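Side-chain contacts in dihydrolipoyl dehydrogenase (Elizabethkingia anophelis NUHP1, PDB 6UZI), which probably reoxidises the dihydrolipoyl groups of lipoylated proteins with NAD+ as acceptor, using one bound FAD in each subunit: residues T49-G54 against D98-T103; T232-K235 against K239-L242; A340-L343 against K347-V350; V419-A424 against D428-A433; I449-A452 against Y456-A459. One frame throughout, in Å; residues are numbered along the deposited sequence.

Contact 1: residues T49-G54 against D98-T103; sequences TCLNVG and DVVDQT. With FAD (flavin-adenine dinucleotide), chain E.
Val100 and Thr103, about one turn apart on helix 89-113, receive Leu51 from the short helix 48-52, which carries Cys50, the first cysteine of the redox-active disulfide that marks the pyridine nucleotide-disulfide oxidoreductase family. Cys50 is joined to Cys55, so the contact backs a catalytic element onto a long helix. Along 98-103, Val99 comes first. Its side chain turns to Ile56 and to Arg396 of the second subunit, while its carbonyl serves the helix: Thr103 N and Thr103 OG1 reach Val99 O from opposite faces of its plane, the hydroxyl at 3.1 Å. Next, Val100 presents both of its methyls to a backbone carbonyl, with CG1 and CG2 each 3.5 Å from Leu51 O. CG1 stands anti to the backbone N (chi1 176°) and also meets the Leu51 side chain, 3.9 Å from its CD1. Asn52 brushes the same methyl with its backbone, but its amide is turned to Gly48, to whose O it gives ND2. Thr103 closes the contact. Because its hydroxyl is drawn back to Val99, CB and CG2 are what it offers, and Leu51 slides past it in the opposite direction, with Leu51 CD1 3.4 Å from Thr103 CB. The packing is van der Waals contact, Leu51 contributing both a methyl and its carbonyl oxygen, and Thr104 and Ile107 of the same long helix reinforce it. The short helix is also tied to the cofactor, whose diphosphate accepts two bonds from Thr49: the backbone N lies 2.9 Å from FAD O1A, and Thr49 OG1 lies 2.8 Å from FAD O2A.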
# COMPACT_ATOMS: atom_id res chain seq x y z
N THR A 49 -17.12 15.03 -11.47
CA THR A 49 -17.06 15.36 -10.05
C THR A 49 -15.74 14.93 -9.44
O THR A 49 -15.11 15.69 -8.70
CB THR A 49 -18.21 14.67 -9.31
OG1 THR A 49 -19.46 15.14 -9.82
CG2 THR A 49 -18.12 14.95 -7.83
N CYS A 50 -15.29 13.71 -9.77
CA CYS A 50 -14.13 13.12 -9.11
C CYS A 50 -12.88 13.96 -9.29
O CYS A 50 -12.06 14.09 -8.37
CB CYS A 50 -13.91 11.71 -9.65
SG CYS A 50 -12.56 10.77 -8.89
N LEU A 51 -12.71 14.55 -10.47
CA LEU A 51 -11.51 15.33 -10.77
C LEU A 51 -11.64 16.78 -10.32
O LEU A 51 -10.72 17.33 -9.71
CB LEU A 51 -11.21 15.26 -12.27
CG LEU A 51 -10.22 16.31 -12.77
CD1 LEU A 51 -8.91 16.21 -12.00
CD2 LEU A 51 -9.98 16.14 -14.25
N ASN A 52 -12.77 17.42 -10.61
CA ASN A 52 -12.86 18.86 -10.46
C ASN A 52 -13.28 19.28 -9.05
O ASN A 52 -12.79 20.30 -8.54
CB ASN A 52 -13.83 19.42 -11.50
CG ASN A 52 -13.39 19.11 -12.94
OD1 ASN A 52 -12.53 19.78 -13.49
ND2 ASN A 52 -13.97 18.06 -13.52
N VAL A 53 -14.16 18.51 -8.40
CA VAL A 53 -14.68 18.87 -7.09
C VAL A 53 -14.80 17.63 -6.21
O VAL A 53 -15.58 17.62 -5.25
CB VAL A 53 -16.04 19.60 -7.19
CG1 VAL A 53 -15.88 20.98 -7.81
CG2 VAL A 53 -17.04 18.76 -8.00
N GLY A 54 -14.04 16.58 -6.53
CA GLY A 54 -14.21 15.33 -5.82
C GLY A 54 -12.95 14.65 -5.30
O GLY A 54 -12.27 15.18 -4.42
N ASP A 98 -3.44 23.06 -9.09
CA ASP A 98 -2.52 22.63 -10.15
C ASP A 98 -2.63 21.13 -10.38
O ASP A 98 -2.55 20.67 -11.53
CB ASP A 98 -1.08 23.02 -9.80
N VAL A 99 -2.84 20.35 -9.31
CA VAL A 99 -3.07 18.91 -9.46
C VAL A 99 -4.31 18.65 -10.30
O VAL A 99 -4.30 17.80 -11.20
CB VAL A 99 -3.18 18.24 -8.07
CG1 VAL A 99 -3.52 16.77 -8.21
CG2 VAL A 99 -1.89 18.40 -7.28
N VAL A 100 -5.39 19.40 -10.05
CA VAL A 100 -6.60 19.25 -10.86
C VAL A 100 -6.32 19.65 -12.31
O VAL A 100 -6.71 18.94 -13.25
CB VAL A 100 -7.76 20.06 -10.25
CG1 VAL A 100 -8.99 20.01 -11.14
CG2 VAL A 100 -8.11 19.52 -8.89
N ASP A 101 -5.64 20.78 -12.52
CA ASP A 101 -5.32 21.18 -13.89
C ASP A 101 -4.42 20.15 -14.56
O ASP A 101 -4.54 19.93 -15.78
CB ASP A 101 -4.68 22.57 -13.92
CG ASP A 101 -4.08 22.92 -15.28
OD1 ASP A 101 -4.84 23.13 -16.25
OD2 ASP A 101 -2.84 22.98 -15.39
N GLN A 102 -3.53 19.51 -13.81
CA GLN A 102 -2.70 18.45 -14.37
C GLN A 102 -3.56 17.32 -14.92
O GLN A 102 -3.42 16.91 -16.08
CB GLN A 102 -1.75 17.89 -13.31
CG GLN A 102 -0.39 18.54 -13.18
CD GLN A 102 0.50 17.77 -12.22
OE1 GLN A 102 0.46 17.99 -11.00
NE2 GLN A 102 1.30 16.85 -12.75
N THR A 103 -4.48 16.81 -14.09
CA THR A 103 -5.27 15.65 -14.48
C THR A 103 -6.23 15.98 -15.62
O THR A 103 -6.49 15.14 -16.49
CB THR A 103 -6.00 15.10 -13.25
OG1 THR A 103 -5.07 14.98 -12.17
CG2 THR A 103 -6.62 13.74 -13.53
PA FAD E . -19.69 12.49 -12.36
O1A FAD E . -18.26 12.40 -11.95
O2A FAD E . -20.52 12.87 -11.13
O5B FAD E . -19.84 13.70 -13.40
C5B FAD E . -20.68 13.48 -14.54
C4B FAD E . -20.51 14.66 -15.47
O4B FAD E . -21.70 14.83 -16.26
C3B FAD E . -20.26 16.02 -14.79
O3B FAD E . -18.97 16.49 -15.17
C2B FAD E . -21.35 16.94 -15.37
O2B FAD E . -20.86 18.25 -15.66
C1B FAD E . -21.78 16.19 -16.62
N9A FAD E . -23.14 16.44 -17.06
C8A FAD E . -24.29 16.28 -16.33
N7A FAD E . -25.39 16.52 -16.99
C5A FAD E . -24.94 16.88 -18.26
C6A FAD E . -25.61 17.25 -19.43
N6A FAD E . -26.94 17.29 -19.55
N1A FAD E . -24.86 17.56 -20.51
C2A FAD E . -23.53 17.49 -20.41
N3A FAD E . -22.78 17.14 -19.36
C4A FAD E . -23.55 16.84 -18.30
N1 FAD E . -15.43 8.39 -5.18
C2 FAD E . -14.45 7.46 -5.03
O2 FAD E . -14.51 6.37 -5.60
N3 FAD E . -13.35 7.73 -4.24
C4 FAD E . -13.12 8.91 -3.55
O4 FAD E . -12.10 9.05 -2.88
C4X FAD E . -14.16 9.89 -3.71
N5 FAD E . -14.02 11.05 -3.13
C5X FAD E . -14.99 12.01 -3.34
C6 FAD E . -14.83 13.27 -2.77
C7 FAD E . -15.74 14.29 -3.01
C7M FAD E . -15.51 15.64 -2.39
C8 FAD E . -16.85 14.05 -3.84
C8M FAD E . -17.82 15.15 -4.17
C9 FAD E . -17.03 12.78 -4.39
C9A FAD E . -16.11 11.77 -4.16
N10 FAD E . -16.24 10.50 -4.75
C10 FAD E . -15.28 9.54 -4.56
C1' FAD E . -17.38 10.19 -5.62
C2' FAD E . -17.03 10.32 -7.10
O2' FAD E . -16.84 11.69 -7.46
C3' FAD E . -18.10 9.69 -7.99
O3' FAD E . -18.48 8.43 -7.45
C4' FAD E . -17.64 9.50 -9.43
O4' FAD E . -17.15 10.76 -9.91
C5' FAD E . -18.72 8.95 -10.34
O5' FAD E . -18.73 9.81 -11.49
P FAD E . -19.64 9.59 -12.82
O1P FAD E . -18.89 9.28 -14.06
O2P FAD E . -20.81 8.65 -12.61
O3P FAD E . -20.23 11.08 -12.88

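Contact 2: residues T232-K235 against K239-L242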
# COMPACT_ATOMS: atom_id res chain seq x y z
N THR A 232 -10.48 6.12 16.42
CA THR A 232 -9.22 6.77 16.06
C THR A 232 -9.43 8.25 15.75
O THR A 232 -8.58 9.08 16.07
CB THR A 232 -8.55 6.04 14.87
OG1 THR A 232 -7.32 6.69 14.52
CG2 THR A 232 -9.45 6.00 13.64
N LEU A 233 -10.56 8.59 15.14
CA LEU A 233 -10.83 10.00 14.85
C LEU A 233 -11.03 10.80 16.13
O LEU A 233 -10.57 11.95 16.23
CB LEU A 233 -12.03 10.10 13.91
CG LEU A 233 -11.76 9.70 12.46
CD1 LEU A 233 -13.01 9.82 11.60
CD2 LEU A 233 -10.62 10.52 11.86
N LYS A 234 -11.68 10.21 17.15
CA LYS A 234 -11.76 10.87 18.45
C LYS A 234 -10.37 11.08 19.02
O LYS A 234 -10.07 12.14 19.57
CB LYS A 234 -12.60 10.07 19.45
CG LYS A 234 -14.14 10.08 19.29
CD LYS A 234 -14.82 9.54 20.58
CE LYS A 234 -16.32 9.28 20.43
NZ LYS A 234 -17.14 10.51 20.50
N LYS A 235 -9.51 10.07 18.89
CA LYS A 235 -8.14 10.18 19.39
C LYS A 235 -7.40 11.31 18.70
O LYS A 235 -6.52 11.92 19.31
CB LYS A 235 -7.42 8.84 19.20
CG LYS A 235 -6.04 8.75 19.83
CD LYS A 235 -5.45 7.36 19.59
CE LYS A 235 -4.45 7.35 18.46
NZ LYS A 235 -3.40 6.31 18.71
N LYS A 239 -14.74 15.57 17.28
CA LYS A 239 -15.87 15.37 18.18
C LYS A 239 -17.07 14.87 17.39
O LYS A 239 -17.25 15.21 16.22
CB LYS A 239 -16.22 16.68 18.91
CG LYS A 239 -15.12 17.23 19.81
CD LYS A 239 -15.16 16.60 21.20
CE LYS A 239 -13.95 17.00 22.04
NZ LYS A 239 -12.71 16.23 21.69
N PHE A 240 -17.87 14.01 18.03
CA PHE A 240 -19.01 13.39 17.36
C PHE A 240 -20.27 13.56 18.21
O PHE A 240 -20.29 13.16 19.38
CB PHE A 240 -18.76 11.91 17.11
CG PHE A 240 -17.71 11.66 16.07
CD1 PHE A 240 -16.38 11.52 16.43
CD2 PHE A 240 -18.05 11.57 14.73
CE1 PHE A 240 -15.41 11.30 15.47
CE2 PHE A 240 -17.10 11.34 13.78
CZ PHE A 240 -15.77 11.21 14.15
N MET A 241 -21.32 14.09 17.59
CA MET A 241 -22.65 14.22 18.17
C MET A 241 -23.58 13.36 17.32
O MET A 241 -24.18 13.85 16.35
CB MET A 241 -23.08 15.66 18.21
CG MET A 241 -22.44 16.45 19.34
SD MET A 241 -22.98 18.17 19.34
CE MET A 241 -21.64 18.96 20.21
N LEU A 242 -23.67 12.08 17.64
CA LEU A 242 -24.44 11.14 16.85
C LEU A 242 -25.90 11.10 17.30
O LEU A 242 -26.26 11.64 18.35
CB LEU A 242 -23.82 9.74 16.93
CG LEU A 242 -22.34 9.60 16.55
CD1 LEU A 242 -21.90 8.14 16.54
CD2 LEU A 242 -22.06 10.26 15.21
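A beta-alpha-beta crossover of the Rossmann-type domain, the one predicted to bind NAD+, is closed here: helix 223-236 hands the chain over to strand 239-241, which runs parallel to strand 207-211 at the margin of the sheet. Leu233 and Lys234 of the helix meet the ring of Phe240, whose CB points from the strand toward the helix. Leu233 comes at the ring's edge, in its plane, where Leu233 CB lies 3.9 Å from both CZ and CE1 of Phe240. One branch of the leucine follows, with its CD1 4.0 Å from Phe240 CZ. Lys234 approaches by its aliphatic part, and Lys234 CG is 3.9 Å from Phe240 CD1. The rest of that chain runs out nearly straight until a turn at its last torsion (chi4 -78°), which sets Lys234 NZ 4.0 Å from Phe240 CB. An exposed lysine thus crosses a partly buried ring obliquely, while the buried leucine meets its CZ end. Leu195, which belongs to the predicted NAD+ site, touches both Leu233 and Phe240, so the ring also touches helix 192-203; Val210 and Ile217 add to its surroundings. Across the helix, Lys235 NZ forms a salt bridge with Asp402 OD1, and Asp402 OD2 is hydrogen-bonded to Thr232 OG1.

Contact 3: residues A340-L343 against K347-V350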
# COMPACT_ATOMS: atom_id res chain seq x y z
N ALA A 340 -19.61 -0.50 -23.01
CA ALA A 340 -18.89 -0.48 -24.28
C ALA A 340 -18.70 -1.88 -24.83
O ALA A 340 -18.94 -2.14 -26.02
CB ALA A 340 -17.53 0.22 -24.10
N GLU A 341 -18.28 -2.82 -23.98
CA GLU A 341 -18.09 -4.19 -24.45
C GLU A 341 -19.42 -4.84 -24.80
O GLU A 341 -19.50 -5.61 -25.76
CB GLU A 341 -17.33 -4.99 -23.40
CG GLU A 341 -15.87 -4.60 -23.31
CD GLU A 341 -15.15 -5.22 -22.14
OE1 GLU A 341 -15.73 -6.12 -21.51
OE2 GLU A 341 -14.01 -4.80 -21.85
N THR A 342 -20.48 -4.50 -24.06
CA THR A 342 -21.81 -4.99 -24.41
C THR A 342 -22.25 -4.46 -25.77
O THR A 342 -22.80 -5.21 -26.59
CB THR A 342 -22.81 -4.58 -23.32
OG1 THR A 342 -22.62 -5.41 -22.17
CG2 THR A 342 -24.25 -4.69 -23.81
N LEU A 343 -22.00 -3.18 -26.04
CA LEU A 343 -22.34 -2.61 -27.34
C LEU A 343 -21.58 -3.29 -28.46
O LEU A 343 -22.04 -3.29 -29.61
CB LEU A 343 -22.03 -1.11 -27.35
CG LEU A 343 -22.99 -0.22 -26.56
CD1 LEU A 343 -22.48 1.20 -26.52
CD2 LEU A 343 -24.33 -0.30 -27.23
N LYS A 347 -19.95 -10.33 -23.87
CA LYS A 347 -20.75 -10.69 -22.70
C LYS A 347 -19.93 -10.47 -21.43
O LYS A 347 -19.46 -11.42 -20.80
CB LYS A 347 -21.23 -12.14 -22.81
N PRO A 348 -19.74 -9.22 -21.02
CA PRO A 348 -18.96 -8.94 -19.81
C PRO A 348 -19.79 -9.17 -18.55
O PRO A 348 -21.00 -9.41 -18.60
CB PRO A 348 -18.60 -7.46 -19.95
CG PRO A 348 -19.75 -6.89 -20.68
CD PRO A 348 -20.22 -7.97 -21.64
N HIS A 349 -19.12 -9.09 -17.40
CA HIS A 349 -19.78 -9.26 -16.12
C HIS A 349 -19.22 -8.30 -15.08
O HIS A 349 -18.02 -8.01 -15.07
CB HIS A 349 -19.63 -10.71 -15.63
CG HIS A 349 -20.40 -11.00 -14.38
ND1 HIS A 349 -21.77 -10.97 -14.33
CD2 HIS A 349 -19.98 -11.34 -13.14
CE1 HIS A 349 -22.17 -11.27 -13.11
NE2 HIS A 349 -21.10 -11.50 -12.36
N VAL A 350 -20.10 -7.78 -14.22
CA VAL A 350 -19.69 -6.98 -13.07
C VAL A 350 -20.11 -7.73 -11.81
O VAL A 350 -21.29 -8.05 -11.64
CB VAL A 350 -20.30 -5.57 -13.08
CG1 VAL A 350 -19.94 -4.85 -11.78
CG2 VAL A 350 -19.82 -4.78 -14.27
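Glu341 and Thr342 both turn their first side-chain branch back beside the backbone N, Glu341 CG with chi1 -72° and Thr342 OG1 with chi1 -75°, and this directs the two residues onto Pro348. The setting is the end of helix 329-343, which follows strand 316-318 of the parallel FAD-domain sheet; the chain folds back along its last turn before going on to strand 357-359 of the dimerisation domain. Of the two segments, Pro348 makes the touches on 340-343, while Val350 packs farther back on Glu334 and Phe338. The glutamate chain stays extended beyond CG and slides past the proline, leaving Glu341 OE1 3.5 Å from Pro348 CB. The Thr342 and Pro348 side chains cross at about a right angle, and Thr342 OG1 lies 3.5 Å from CD and 3.6 Å from CG of Pro348. These are van der Waals contacts, since the polar atoms have their partners in other places. Thr342 OG1 bonds to Phe338 O, one turn back. The carboxylate bridges two subunits: Glu341 OE2 forms a salt bridge with Arg29 NE, and Glu341 OE1 forms one with Arg448 NH1 of the second subunit.

Contact 4: residues V419-A424 against D428-A433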
# COMPACT_ATOMS: atom_id res chain seq x y z
N VAL A 419 -13.59 -8.91 3.73
CA VAL A 419 -12.34 -8.45 4.32
C VAL A 419 -12.49 -6.97 4.62
O VAL A 419 -12.85 -6.19 3.73
CB VAL A 419 -11.13 -8.71 3.40
CG1 VAL A 419 -9.83 -8.26 4.04
CG2 VAL A 419 -11.05 -10.18 3.05
N HIS A 420 -12.22 -6.57 5.86
CA HIS A 420 -12.50 -5.21 6.32
C HIS A 420 -11.29 -4.67 7.06
O HIS A 420 -10.88 -5.23 8.08
CB HIS A 420 -13.75 -5.20 7.19
CG HIS A 420 -14.95 -5.80 6.52
ND1 HIS A 420 -15.71 -5.10 5.61
CD2 HIS A 420 -15.50 -7.03 6.60
CE1 HIS A 420 -16.69 -5.88 5.17
NE2 HIS A 420 -16.58 -7.05 5.75
N MET A 421 -10.75 -3.55 6.58
CA MET A 421 -9.46 -3.04 7.03
C MET A 421 -9.59 -1.61 7.53
O MET A 421 -10.33 -0.80 6.96
CB MET A 421 -8.43 -3.06 5.89
CG MET A 421 -8.41 -4.29 5.03
SD MET A 421 -7.11 -4.11 3.80
CE MET A 421 -7.13 -5.74 3.05
N ILE A 422 -8.86 -1.31 8.59
CA ILE A 422 -8.56 0.06 8.96
C ILE A 422 -7.11 0.07 9.43
O ILE A 422 -6.74 -0.70 10.32
CB ILE A 422 -9.52 0.62 10.03
CG1 ILE A 422 -9.13 2.04 10.41
CG2 ILE A 422 -9.58 -0.29 11.26
CD1 ILE A 422 -10.16 2.72 11.24
N GLY A 423 -6.29 0.89 8.80
CA GLY A 423 -4.87 0.89 9.10
C GLY A 423 -4.11 1.62 8.02
O GLY A 423 -4.69 2.11 7.05
N ALA A 424 -2.79 1.70 8.22
CA ALA A 424 -1.94 2.37 7.25
C ALA A 424 -2.02 1.68 5.90
O ALA A 424 -2.00 0.45 5.81
CB ALA A 424 -0.49 2.39 7.74
N ASP A 428 -4.68 0.70 -0.47
CA ASP A 428 -4.02 -0.16 -1.44
C ASP A 428 -3.89 -1.61 -0.97
O ASP A 428 -3.80 -2.50 -1.81
CB ASP A 428 -2.64 0.39 -1.80
CG ASP A 428 -2.72 1.75 -2.46
OD1 ASP A 428 -2.47 2.77 -1.78
OD2 ASP A 428 -3.05 1.81 -3.66
N MET A 429 -3.90 -1.86 0.34
CA MET A 429 -3.89 -3.24 0.81
C MET A 429 -5.15 -3.97 0.39
O MET A 429 -5.14 -5.19 0.20
CB MET A 429 -3.74 -3.28 2.32
CG MET A 429 -2.38 -2.90 2.84
SD MET A 429 -2.21 -3.44 4.54
CE MET A 429 -3.49 -2.50 5.36
N ILE A 430 -6.26 -3.24 0.24
CA ILE A 430 -7.54 -3.85 -0.06
C ILE A 430 -7.51 -4.61 -1.38
O ILE A 430 -8.30 -5.54 -1.57
CB ILE A 430 -8.64 -2.77 -0.04
CG1 ILE A 430 -10.02 -3.41 0.04
CG2 ILE A 430 -8.55 -1.87 -1.26
CD1 ILE A 430 -10.22 -4.23 1.27
N ALA A 431 -6.60 -4.24 -2.28
CA ALA A 431 -6.54 -4.90 -3.58
C ALA A 431 -6.21 -6.39 -3.43
O ALA A 431 -6.72 -7.22 -4.19
CB ALA A 431 -5.53 -4.20 -4.49
N GLU A 432 -5.37 -6.74 -2.46
CA GLU A 432 -5.08 -8.15 -2.21
C GLU A 432 -6.35 -8.92 -1.89
O GLU A 432 -6.58 -10.02 -2.40
CB GLU A 432 -4.07 -8.29 -1.08
CG GLU A 432 -3.79 -9.73 -0.66
CD GLU A 432 -2.87 -9.83 0.56
OE1 GLU A 432 -2.28 -8.81 0.96
OE2 GLU A 432 -2.74 -10.94 1.12
N ALA A 433 -7.22 -8.34 -1.05
CA ALA A 433 -8.46 -9.01 -0.70
C ALA A 433 -9.40 -9.09 -1.89
O ALA A 433 -10.09 -10.10 -2.07
CB ALA A 433 -9.14 -8.29 0.47
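Met421 reaches out from the strand almost at full stretch and sets its methyl on helix 426-438 between Met429, Ile430 and Ala433. This is strand-on-helix packing in the dimerisation domain: the helix follows strand 416-423 of the antiparallel sheet and doubles back along it, the two short axes running nearly antiparallel (166°) with a closest approach of 9.1 Å. Met421 owes its reach to two anti torsions, chi2 (-179°) and chi3. Its tip, CE, comes 3.5 Å from Met429 O, while its sulfur rests 3.8 Å from Met429 CB; against both Met429 and Ile430 the methionine is set obliquely. Ile430 answers by bringing CD1 to the Met421 thioether, 3.9 Å from its CE, while it also packs on Ala366 and Val368 of the adjoining strand 364-369. Val419 works differently. It is centred over a single methyl, Ala433 CB, which lies 3.6 Å from both CB and CG1 of Val419 and 3.7 Å from its CG2. Every residue that touches is buried, and the assembly adds a second layer: Asp428 OD1 is in a salt bridge with Arg425 of the second subunit, while Ala431 packs on Glu432 of that subunit. At the other end of the strand the direction of reach is reversed, for here the helix sends a side chain to the backbone: Met429, bent at its last torsion (chi3 -62°), curls its CE to 3.3 Å from Ala424 O.

Contact 5: residues I449-A452 against Y456-A459; sequences ISHA and YTEA. With ZN (zinc ion), chain F.
His451 and Ala452 meet Thr457 and Glu458 where the loop after helix 443-447 leads into helix 458-469, in the His-Glu region that this family of flavoenzymes contributes to the active site. All four residues are buried. The close contacts are side chains against the carbonyl oxygens of Thr457 and Ala452; between His451 and Glu458 the side chains stand farther apart. On the close side the imidazole approaches the Thr457 carbonyl obliquely, with His451 CD2 3.3 Å from Thr457 O, and Glu458 CG comes equally near to Ala452 O, at 3.3 Å. The ring is held at both nitrogens: His451 ND1 donates to Ile449 O over 2.8 Å, with that oxygen in the ring plane but the donor 49° above the carbonyl plane, while NE2 is hydrogen-bonded to Glu432 OE2. On the looser side His451 CB and Glu458 CG stand 4.3 Å apart, and the carboxylate stretches away to the zinc ion. Glu458 chi2 of -165° keeps the chain extended in that direction. His453, the predicted proton acceptor, binds the same zinc ion through ND1, and Glu333 of the second subunit is a further ligand. Glu458 itself coordinates through one oxygen, OE2, 2.2 Å from the zinc ion.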
# COMPACT_ATOMS: atom_id res chain seq x y z
N ILE A 449 0.23 -18.04 1.88
CA ILE A 449 0.92 -17.28 0.84
C ILE A 449 1.96 -16.38 1.48
O ILE A 449 1.72 -15.79 2.54
CB ILE A 449 -0.09 -16.48 0.01
CG1 ILE A 449 -0.82 -17.40 -0.97
CG2 ILE A 449 0.56 -15.30 -0.69
CD1 ILE A 449 -1.81 -16.69 -1.83
N SER A 450 3.13 -16.27 0.84
CA SER A 450 4.18 -15.40 1.34
C SER A 450 3.76 -13.94 1.30
O SER A 450 3.30 -13.44 0.26
CB SER A 450 5.45 -15.57 0.52
OG SER A 450 6.49 -14.79 1.09
N HIS A 451 3.90 -13.26 2.43
CA HIS A 451 3.71 -11.82 2.54
C HIS A 451 5.03 -11.18 2.93
O HIS A 451 5.65 -11.59 3.92
CB HIS A 451 2.64 -11.46 3.58
CG HIS A 451 1.24 -11.84 3.18
ND1 HIS A 451 0.84 -13.14 2.99
CD2 HIS A 451 0.14 -11.07 2.96
CE1 HIS A 451 -0.44 -13.17 2.66
NE2 HIS A 451 -0.88 -11.93 2.64
N ALA A 452 5.46 -10.19 2.16
CA ALA A 452 6.74 -9.54 2.41
C ALA A 452 6.82 -9.03 3.84
O ALA A 452 5.86 -8.46 4.37
CB ALA A 452 6.94 -8.38 1.42
N TYR A 456 2.65 -3.86 5.90
CA TYR A 456 1.34 -3.80 6.55
C TYR A 456 0.46 -4.97 6.13
O TYR A 456 -0.43 -5.37 6.88
CB TYR A 456 0.66 -2.47 6.24
CG TYR A 456 1.44 -1.29 6.75
CD1 TYR A 456 2.06 -0.40 5.87
CD2 TYR A 456 1.60 -1.08 8.12
CE1 TYR A 456 2.79 0.67 6.33
CE2 TYR A 456 2.33 -0.00 8.59
CZ TYR A 456 2.92 0.87 7.69
OH TYR A 456 3.65 1.94 8.16
N THR A 457 0.71 -5.54 4.94
CA THR A 457 -0.10 -6.65 4.46
C THR A 457 0.09 -7.92 5.29
O THR A 457 -0.75 -8.82 5.22
CB THR A 457 0.22 -6.96 2.99
OG1 THR A 457 1.63 -7.21 2.84
CG2 THR A 457 -0.18 -5.78 2.10
N GLU A 458 1.16 -8.00 6.10
CA GLU A 458 1.31 -9.16 6.97
C GLU A 458 0.15 -9.27 7.94
O GLU A 458 -0.17 -10.37 8.41
CB GLU A 458 2.63 -9.09 7.75
CG GLU A 458 3.87 -9.09 6.89
CD GLU A 458 5.13 -9.38 7.68
OE1 GLU A 458 5.73 -8.42 8.21
OE2 GLU A 458 5.53 -10.56 7.76
N ALA A 459 -0.51 -8.15 8.24
CA ALA A 459 -1.70 -8.20 9.08
C ALA A 459 -2.81 -8.97 8.40
O ALA A 459 -3.59 -9.65 9.07
CB ALA A 459 -2.16 -6.79 9.42
ZN ZN F . 6.49 -11.34 9.55

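The five contacts follow one another along the chain, each closing before the next opens, and they fall in successive parts of it. Contacts 1 and 2 lie in the nucleotide-binding part, with centres about 29 Å apart; contact 3 comes at the end of helix 329-343, about 43 Å from contact 2 between centres. Contacts 4 and 5 share the dimerisation domain, their centres about 11 Å apart, and touch through Glu432 and His451 and through Met429 and Thr457. Contact 2 also meets contact 4, Thr232 against Ile422. Contacts 1, 3, 4 and 5 reach the second subunit; at contact 1, Cys50 packs on His453 of that subunit, so the active site is built across the dimer.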